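Local structure of OHCU decarboxylase (Arabidopsis thaliana, 2Q37) at residues K41-S46 with I55-D60; S136-A141 with A163-K168. The protein carries out the last two steps of urate degradation, hydrolysing 5-hydroxyisourate and stereoselectively decarboxylating the resulting OHCU to (S)-allantoin, the latter in the N-terminal domain described here. All blocks are in the same frame, centred on the assembly; numbering follows the deposited sequence.

Overall arrangement
Both contacts belong to the all-helical OHCU decarboxylase domain, and their centres lie about 21 Å apart. They follow one another along the chain: contact 1 pairs the end of helix 37-44 with helix 51-64 and is complete before contact 2 begins, where segment 136-141, which runs into helix 140-150, reaches helix 155-178. That last helix connects them. Met167, on the same helical segment as Glu165 of contact 2, packs against contact 1, with its SE 4.0 Å from Arg59 CA and its CE 4.1 Å from Ala58 CB. Contact 1 joins 41-46, in the region required for BRI1 binding, to the following helix, away from the annotated sites, whereas contact 2 borders the (S)-allantoin pocket.

Contact 1: K41-S46 with I55-D60; sequences KQMSTS and IYTARD
While Met43 and Ala58 meet across the contact, the flat groups of 55-60 gather on another flank of helix 51-64: the Arg59 guanidinium carries Ile55 CG2 on one face, 3.7 Å above its plane and over its centre, and Arg59 NH1 lies in plane at the edge of the Tyr56 ring. Arg59 NH2 links this cluster to helix 155-178 through a salt bridge with Glu171. The crossing to 41-46 is made by one side chain, that of selenomethionine Met43. Its first torsion lies away from the staggered values (chi1 -148°), the chain bends at chi2 (73°), and the extended last bond then carries the methyl onto helix 51-64. Met43 CE touches Ala58 CB at 3.6 Å and lies 3.8 Å from Ala58 N, while SE sits 3.9 Å from Ala58 CA, so the end of the Met43 side chain lies against backbone as well as methyl. The same CE lies 4.3 Å from Thr57 CB. This is short-range packing between consecutive helices of the all-helical OHCU decarboxylase fold, with the backbones closest where Met43 CA and Ala58 CA are 7.3 Å apart. Met167 and Met174 of helix 155-178 also pack on Ala58, and Met43 touches Trp30 and Ile61. Thr57 turns its hydroxyl back to its own helix, where OG1 is hydrogen-bonded to Glu53 O, and its carbon atoms face Met43. Segment 41-46 belongs to the region required for BRI1 binding.

Contact 2: S136-A141 with A163-K168; sequences SGRTHA and AMEQMK
Two basic side chains from different parts of the chain share the carboxylate of Glu165, yet the bridge that Arg138 makes across the contact is a long one, with NH2 3.9 Å from Glu165 OE1. Together Arg138, Glu165 and Lys168 form a salt-bridge network that joins segment 136-141, which runs into helix 140-150, to the long helix 155-178 of the helical OHCU decarboxylase domain. Glu165 OE1 lies at the edge of the Arg138 guanidinium, near its plane, but the carboxylate is turned 73° from that plane, so the two groups do not meet as a flat, two-pronged pair. Bends at chi2 (-105°) and chi3 of Arg138 carry the guanidinium across to the helix. Contact is sparse, with 53 Å² buried between the segments.

A stronger hold on the same oxygen comes from the backbone: OE1 accepts a hydrogen bond from Cys134 N. Since Ile133, Cys134 and Ala135 line the allantoin pocket, Glu165 is probably a second-shell residue that helps to fix this pocket wall; its side chain lies about 6 Å from the bound ligand at nearest atoms. The next residue of the helix, Gln166, hydrogen-bonds through OE1 to NE2 of His78, the proton donor for decarboxylation.

Lys168 NZ is 4.7 Å from Arg138 NH2, and the carboxylate lying between them would probably offset their like charges. Within the helix, Lys168 NZ donates to Glu165 OE2 at 3.1 Å, meeting the oxygen on its syn side and 25° out of the carboxylate plane.

Contact 1: K41-S46 with I55-D60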
ATOM      1  N   LYS A  41      -3.803  -8.352 -17.168  1.00 75.72           N
ATOM      2  CA  LYS A  41      -2.832  -8.257 -18.248  1.00 76.97           C
ATOM      3  C   LYS A  41      -1.794  -9.384 -18.201  1.00 77.14           C
ATOM      4  O   LYS A  41      -1.629 -10.136 -19.163  1.00 76.83           O
ATOM      5  CB  LYS A  41      -2.120  -6.904 -18.178  1.00 78.61           C
ATOM      6  CG  LYS A  41      -1.186  -6.624 -19.353  1.00 80.33           C
ATOM      7  CD  LYS A  41      -0.428  -5.301 -19.189  1.00 82.44           C
ATOM      8  CE  LYS A  41      -1.364  -4.116 -18.907  1.00 84.27           C
ATOM      9  NZ  LYS A  41      -2.428  -3.927 -19.935  1.00 85.04           N
ATOM     10  N   GLN A  42      -1.096  -9.497 -17.076  1.00 77.42           N
ATOM     11  CA  GLN A  42      -0.066 -10.512 -16.922  1.00 77.95           C
ATOM     12  C   GLN A  42      -0.604 -11.920 -17.073  1.00 79.14           C
ATOM     13  O   GLN A  42       0.119 -12.836 -17.457  1.00 78.48           O
ATOM     14  CB  GLN A  42       0.625 -10.361 -15.568  1.00 76.72           C
ATOM     15  CG  GLN A  42       1.495  -9.117 -15.475  1.00 75.99           C
ATOM     16  CD  GLN A  42       2.278  -9.046 -14.181  1.00 74.91           C
ATOM     17  OE1 GLN A  42       2.966  -9.998 -13.812  1.00 74.51           O
ATOM     18  NE2 GLN A  42       2.183  -7.913 -13.485  1.00 73.86           N
HETATM   19  N   MSE A  43      -1.880 -12.094 -16.774  1.00 81.24           N
HETATM   20  CA  MSE A  43      -2.480 -13.409 -16.892  1.00 84.46           C
HETATM   21  C   MSE A  43      -2.885 -13.666 -18.352  1.00 85.10           C
HETATM   22  O   MSE A  43      -2.763 -14.791 -18.844  1.00 85.35           O
HETATM   23  CB  MSE A  43      -3.696 -13.509 -15.968  1.00 86.61           C
HETATM   24  CG  MSE A  43      -3.955 -14.907 -15.395  1.00 89.37           C
HETATM   25 SE   MSE A  43      -2.713 -15.493 -14.000  1.00 93.18          SE
HETATM   26  CE  MSE A  43      -3.456 -17.259 -13.694  1.00 90.78           C
ATOM     27  N   SER A  44      -3.355 -12.624 -19.039  1.00 85.32           N
ATOM     28  CA  SER A  44      -3.773 -12.740 -20.439  1.00 85.63           C
ATOM     29  C   SER A  44      -2.661 -13.326 -21.288  1.00 86.77           C
ATOM     30  O   SER A  44      -2.915 -14.061 -22.246  1.00 87.74           O
ATOM     31  CB  SER A  44      -4.161 -11.371 -21.015  1.00 84.56           C
ATOM     32  OG  SER A  44      -5.506 -11.037 -20.726  1.00 83.54           O
ATOM     33  N   THR A  45      -1.424 -12.998 -20.933  1.00 87.36           N
ATOM     34  CA  THR A  45      -0.268 -13.483 -21.672  1.00 87.51           C
ATOM     35  C   THR A  45       0.468 -14.577 -20.913  1.00 88.12           C
ATOM     36  O   THR A  45       1.662 -14.465 -20.631  1.00 88.68           O
ATOM     37  CB  THR A  45       0.711 -12.345 -21.963  1.00 87.00           C
ATOM     38  OG1 THR A  45       1.317 -11.914 -20.738  1.00 86.32           O
ATOM     39  CG2 THR A  45      -0.025 -11.174 -22.606  1.00 87.29           C
ATOM     40  N   SER A  46      -0.258 -15.638 -20.581  1.00 88.21           N
ATOM     41  CA  SER A  46       0.318 -16.766 -19.869  1.00 88.32           C
ATOM     42  C   SER A  46       0.066 -18.022 -20.699  1.00 88.63           C
ATOM     43  O   SER A  46      -1.042 -18.225 -21.204  1.00 88.81           O
ATOM     44  CB  SER A  46      -0.329 -16.903 -18.488  1.00 88.00           C
ATOM     45  OG  SER A  46      -0.196 -15.712 -17.729  1.00 87.12           O
ATOM     46  N   ILE A  55      -4.049 -21.538 -10.900  1.00 50.05           N
ATOM     47  CA  ILE A  55      -4.206 -21.034  -9.541  1.00 48.71           C
ATOM     48  C   ILE A  55      -2.847 -20.566  -9.010  1.00 48.57           C
ATOM     49  O   ILE A  55      -2.701 -19.418  -8.576  1.00 47.97           O
ATOM     50  CB  ILE A  55      -4.762 -22.134  -8.590  1.00 49.05           C
ATOM     51  CG1 ILE A  55      -6.097 -22.671  -9.119  1.00 48.99           C
ATOM     52  CG2 ILE A  55      -4.964 -21.565  -7.178  1.00 46.90           C
ATOM     53  CD1 ILE A  55      -7.314 -21.809  -8.805  1.00 48.75           C
ATOM     54  N   TYR A  56      -1.858 -21.461  -9.060  1.00 48.13           N
ATOM     55  CA  TYR A  56      -0.505 -21.177  -8.587  1.00 47.48           C
ATOM     56  C   TYR A  56       0.171 -20.003  -9.298  1.00 47.05           C
ATOM     57  O   TYR A  56       0.924 -19.238  -8.687  1.00 47.84           O
ATOM     58  CB  TYR A  56       0.380 -22.415  -8.739  1.00 48.57           C
ATOM     59  CG  TYR A  56      -0.154 -23.654  -8.065  1.00 49.06           C
ATOM     60  CD1 TYR A  56      -0.989 -23.562  -6.954  1.00 48.54           C
ATOM     61  CD2 TYR A  56       0.184 -24.924  -8.539  1.00 49.62           C
ATOM     62  CE1 TYR A  56      -1.479 -24.697  -6.331  1.00 49.24           C
ATOM     63  CE2 TYR A  56      -0.299 -26.073  -7.923  1.00 48.89           C
ATOM     64  CZ  TYR A  56      -1.131 -25.950  -6.821  1.00 50.05           C
ATOM     65  OH  TYR A  56      -1.626 -27.074  -6.208  1.00 49.99           O
ATOM     66  N   THR A  57      -0.080 -19.868 -10.592  1.00 43.82           N
ATOM     67  CA  THR A  57       0.514 -18.785 -11.354  1.00 42.08           C
ATOM     68  C   THR A  57      -0.185 -17.473 -11.005  1.00 42.04           C
ATOM     69  O   THR A  57       0.382 -16.384 -11.143  1.00 42.14           O
ATOM     70  CB  THR A  57       0.379 -19.063 -12.857  1.00 41.56           C
ATOM     71  OG1 THR A  57       1.081 -20.272 -13.164  1.00 42.39           O
ATOM     72  CG2 THR A  57       0.934 -17.911 -13.685  1.00 38.64           C
ATOM     73  N   ALA A  58      -1.424 -17.584 -10.545  1.00 39.80           N
ATOM     74  CA  ALA A  58      -2.195 -16.409 -10.194  1.00 38.39           C
ATOM     75  C   ALA A  58      -1.686 -15.881  -8.861  1.00 38.19           C
ATOM     76  O   ALA A  58      -1.437 -14.688  -8.705  1.00 36.45           O
ATOM     77  CB  ALA A  58      -3.671 -16.761 -10.105  1.00 35.31           C
ATOM     78  N   ARG A  59      -1.515 -16.780  -7.903  1.00 37.77           N
ATOM     79  CA  ARG A  59      -1.036 -16.376  -6.601  1.00 39.49           C
ATOM     80  C   ARG A  59       0.351 -15.744  -6.645  1.00 41.30           C
ATOM     81  O   ARG A  59       0.607 -14.766  -5.945  1.00 41.07           O
ATOM     82  CB  ARG A  59      -1.000 -17.565  -5.658  1.00 38.70           C
ATOM     83  CG  ARG A  59      -2.350 -18.128  -5.325  1.00 37.68           C
ATOM     84  CD  ARG A  59      -2.153 -19.251  -4.341  1.00 38.76           C
ATOM     85  NE  ARG A  59      -3.394 -19.885  -3.922  1.00 38.07           N
ATOM     86  CZ  ARG A  59      -3.517 -21.192  -3.724  1.00 37.74           C
ATOM     87  NH1 ARG A  59      -2.483 -22.000  -3.912  1.00 39.12           N
ATOM     88  NH2 ARG A  59      -4.667 -21.692  -3.329  1.00 36.65           N
ATOM     89  N   ASP A  60       1.253 -16.291  -7.459  1.00 42.62           N
ATOM     90  CA  ASP A  60       2.598 -15.737  -7.507  1.00 43.00           C
ATOM     91  C   ASP A  60       2.590 -14.349  -8.121  1.00 42.19           C
ATOM     92  O   ASP A  60       3.278 -13.446  -7.641  1.00 43.42           O
ATOM     93  CB  ASP A  60       3.551 -16.654  -8.277  1.00 45.76           C
ATOM     94  CG  ASP A  60       5.012 -16.258  -8.090  1.00 49.62           C
ATOM     95  OD1 ASP A  60       5.607 -16.662  -7.056  1.00 51.15           O
ATOM     96  OD2 ASP A  60       5.561 -15.527  -8.958  1.00 50.14           O
TER

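Contact 2: S136-A141 with A163-K168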
ATOM      1  N   SER A 136     -19.251 -15.851   1.737  1.00 40.56           N
ATOM      2  CA  SER A 136     -19.631 -17.121   1.106  1.00 43.15           C
ATOM      3  C   SER A 136     -20.639 -17.918   1.883  1.00 45.31           C
ATOM      4  O   SER A 136     -21.774 -18.125   1.443  1.00 49.19           O
ATOM      5  CB  SER A 136     -18.411 -17.991   0.857  1.00 40.83           C
ATOM      6  OG  SER A 136     -18.255 -18.192  -0.537  1.00 37.44           O
ATOM      7  N   GLY A 137     -20.203 -18.417   3.022  1.00 45.59           N
ATOM      8  CA  GLY A 137     -21.108 -19.142   3.878  1.00 44.39           C
ATOM      9  C   GLY A 137     -21.183 -18.162   5.021  1.00 43.91           C
ATOM     10  O   GLY A 137     -21.667 -18.465   6.106  1.00 46.76           O
ATOM     11  N   ARG A 138     -20.693 -16.958   4.768  1.00 42.01           N
ATOM     12  CA  ARG A 138     -20.677 -15.955   5.799  1.00 42.53           C
ATOM     13  C   ARG A 138     -21.952 -15.137   5.834  1.00 42.82           C
ATOM     14  O   ARG A 138     -22.618 -14.912   4.818  1.00 40.89           O
ATOM     15  CB  ARG A 138     -19.467 -15.045   5.612  1.00 44.11           C
ATOM     16  CG  ARG A 138     -18.201 -15.803   5.220  1.00 47.59           C
ATOM     17  CD  ARG A 138     -17.195 -15.936   6.352  1.00 51.50           C
ATOM     18  NE  ARG A 138     -15.875 -15.466   5.917  1.00 55.51           N
ATOM     19  CZ  ARG A 138     -15.077 -16.116   5.067  1.00 56.89           C
ATOM     20  NH1 ARG A 138     -15.452 -17.295   4.557  1.00 54.90           N
ATOM     21  NH2 ARG A 138     -13.916 -15.562   4.692  1.00 56.49           N
ATOM     22  N   THR A 139     -22.278 -14.715   7.046  1.00 43.74           N
ATOM     23  CA  THR A 139     -23.435 -13.895   7.336  1.00 43.83           C
ATOM     24  C   THR A 139     -22.959 -12.446   7.412  1.00 43.85           C
ATOM     25  O   THR A 139     -21.761 -12.190   7.566  1.00 41.97           O
ATOM     26  CB  THR A 139     -24.018 -14.312   8.685  1.00 44.94           C
ATOM     27  OG1 THR A 139     -24.713 -15.557   8.531  1.00 44.34           O
ATOM     28  CG2 THR A 139     -24.958 -13.254   9.218  1.00 48.20           C
ATOM     29  N   HIS A 140     -23.877 -11.493   7.273  1.00 43.98           N
ATOM     30  CA  HIS A 140     -23.490 -10.091   7.383  1.00 44.06           C
ATOM     31  C   HIS A 140     -23.049  -9.836   8.819  1.00 43.56           C
ATOM     32  O   HIS A 140     -22.176  -9.000   9.086  1.00 44.07           O
ATOM     33  CB  HIS A 140     -24.652  -9.171   7.020  1.00 44.12           C
ATOM     34  CG  HIS A 140     -24.918  -9.103   5.553  1.00 46.08           C
ATOM     35  ND1 HIS A 140     -26.016  -9.691   4.966  1.00 47.64           N
ATOM     36  CD2 HIS A 140     -24.208  -8.540   4.548  1.00 46.48           C
ATOM     37  CE1 HIS A 140     -25.972  -9.493   3.661  1.00 48.99           C
ATOM     38  NE2 HIS A 140     -24.884  -8.797   3.381  1.00 48.68           N
ATOM     39  N   ALA A 141     -23.652 -10.585   9.735  1.00 42.53           N
ATOM     40  CA  ALA A 141     -23.347 -10.484  11.153  1.00 41.50           C
ATOM     41  C   ALA A 141     -21.899 -10.931  11.436  1.00 41.76           C
ATOM     42  O   ALA A 141     -21.148 -10.236  12.139  1.00 41.69           O
ATOM     43  CB  ALA A 141     -24.334 -11.331  11.950  1.00 39.58           C
ATOM     44  N   ALA A 163      -5.393  -8.210   0.765  1.00 24.86           N
ATOM     45  CA  ALA A 163      -4.755  -8.802  -0.414  1.00 28.70           C
ATOM     46  C   ALA A 163      -5.020 -10.297  -0.470  1.00 31.77           C
ATOM     47  O   ALA A 163      -5.238 -10.869  -1.539  1.00 31.69           O
ATOM     48  CB  ALA A 163      -3.223  -8.537  -0.403  1.00 26.27           C
HETATM   49  N   MSE A 164      -4.995 -10.915   0.702  1.00 35.39           N
HETATM   50  CA  MSE A 164      -5.230 -12.339   0.850  1.00 39.54           C
HETATM   51  C   MSE A 164      -6.717 -12.672   0.635  1.00 36.86           C
HETATM   52  O   MSE A 164      -7.056 -13.636  -0.055  1.00 34.10           O
HETATM   53  CB  MSE A 164      -4.787 -12.766   2.241  1.00 47.98           C
HETATM   54  CG  MSE A 164      -4.954 -14.233   2.516  1.00 61.96           C
HETATM   55 SE   MSE A 164      -4.662 -14.540   4.394  1.00 84.61          SE
HETATM   56  CE  MSE A 164      -3.057 -13.422   4.656  1.00 72.47           C
ATOM     57  N   GLU A 165      -7.597 -11.888   1.251  1.00 33.96           N
ATOM     58  CA  GLU A 165      -9.025 -12.087   1.072  1.00 33.31           C
ATOM     59  C   GLU A 165      -9.363 -11.968  -0.438  1.00 33.95           C
ATOM     60  O   GLU A 165     -10.126 -12.765  -0.987  1.00 31.97           O
ATOM     61  CB  GLU A 165      -9.795 -11.044   1.866  1.00 30.83           C
ATOM     62  CG  GLU A 165      -9.758 -11.283   3.347  1.00 30.67           C
ATOM     63  CD  GLU A 165     -10.232 -12.672   3.693  1.00 32.80           C
ATOM     64  OE1 GLU A 165     -11.353 -13.024   3.285  1.00 30.04           O
ATOM     65  OE2 GLU A 165      -9.486 -13.420   4.370  1.00 37.77           O
ATOM     66  N   GLN A 166      -8.768 -10.976  -1.098  1.00 32.88           N
ATOM     67  CA  GLN A 166      -8.972 -10.740  -2.520  1.00 32.30           C
ATOM     68  C   GLN A 166      -8.520 -11.951  -3.322  1.00 33.22           C
ATOM     69  O   GLN A 166      -9.168 -12.349  -4.285  1.00 33.05           O
ATOM     70  CB  GLN A 166      -8.178  -9.499  -2.936  1.00 31.32           C
ATOM     71  CG  GLN A 166      -7.945  -9.305  -4.402  1.00 30.83           C
ATOM     72  CD  GLN A 166      -9.220  -9.025  -5.160  1.00 35.57           C
ATOM     73  OE1 GLN A 166     -10.044  -8.206  -4.746  1.00 32.09           O
ATOM     74  NE2 GLN A 166      -9.389  -9.703  -6.293  1.00 38.02           N
HETATM   75  N   MSE A 167      -7.405 -12.540  -2.921  1.00 33.94           N
HETATM   76  CA  MSE A 167      -6.890 -13.690  -3.638  1.00 35.25           C
HETATM   77  C   MSE A 167      -7.819 -14.872  -3.464  1.00 34.09           C
HETATM   78  O   MSE A 167      -8.020 -15.640  -4.397  1.00 35.46           O
HETATM   79  CB  MSE A 167      -5.495 -14.056  -3.143  1.00 39.74           C
HETATM   80  CG  MSE A 167      -4.836 -15.154  -3.955  1.00 46.22           C
HETATM   81 SE   MSE A 167      -4.534 -14.668  -5.825  1.00 60.43          SE
HETATM   82  CE  MSE A 167      -5.716 -15.984  -6.693  1.00 55.48           C
ATOM     83  N   LYS A 168      -8.379 -15.034  -2.270  1.00 31.54           N
ATOM     84  CA  LYS A 168      -9.303 -16.138  -2.060  1.00 31.85           C
ATOM     85  C   LYS A 168     -10.532 -15.984  -2.982  1.00 31.50           C
ATOM     86  O   LYS A 168     -10.994 -16.953  -3.571  1.00 32.92           O
ATOM     87  CB  LYS A 168      -9.759 -16.206  -0.598  1.00 30.98           C
ATOM     88  CG  LYS A 168      -8.669 -16.614   0.394  1.00 32.77           C
ATOM     89  CD  LYS A 168      -9.289 -16.970   1.738  1.00 34.24           C
ATOM     90  CE  LYS A 168      -8.669 -16.184   2.867  1.00 35.93           C
ATOM     91  NZ  LYS A 168      -9.332 -16.479   4.170  1.00 38.62           N
TER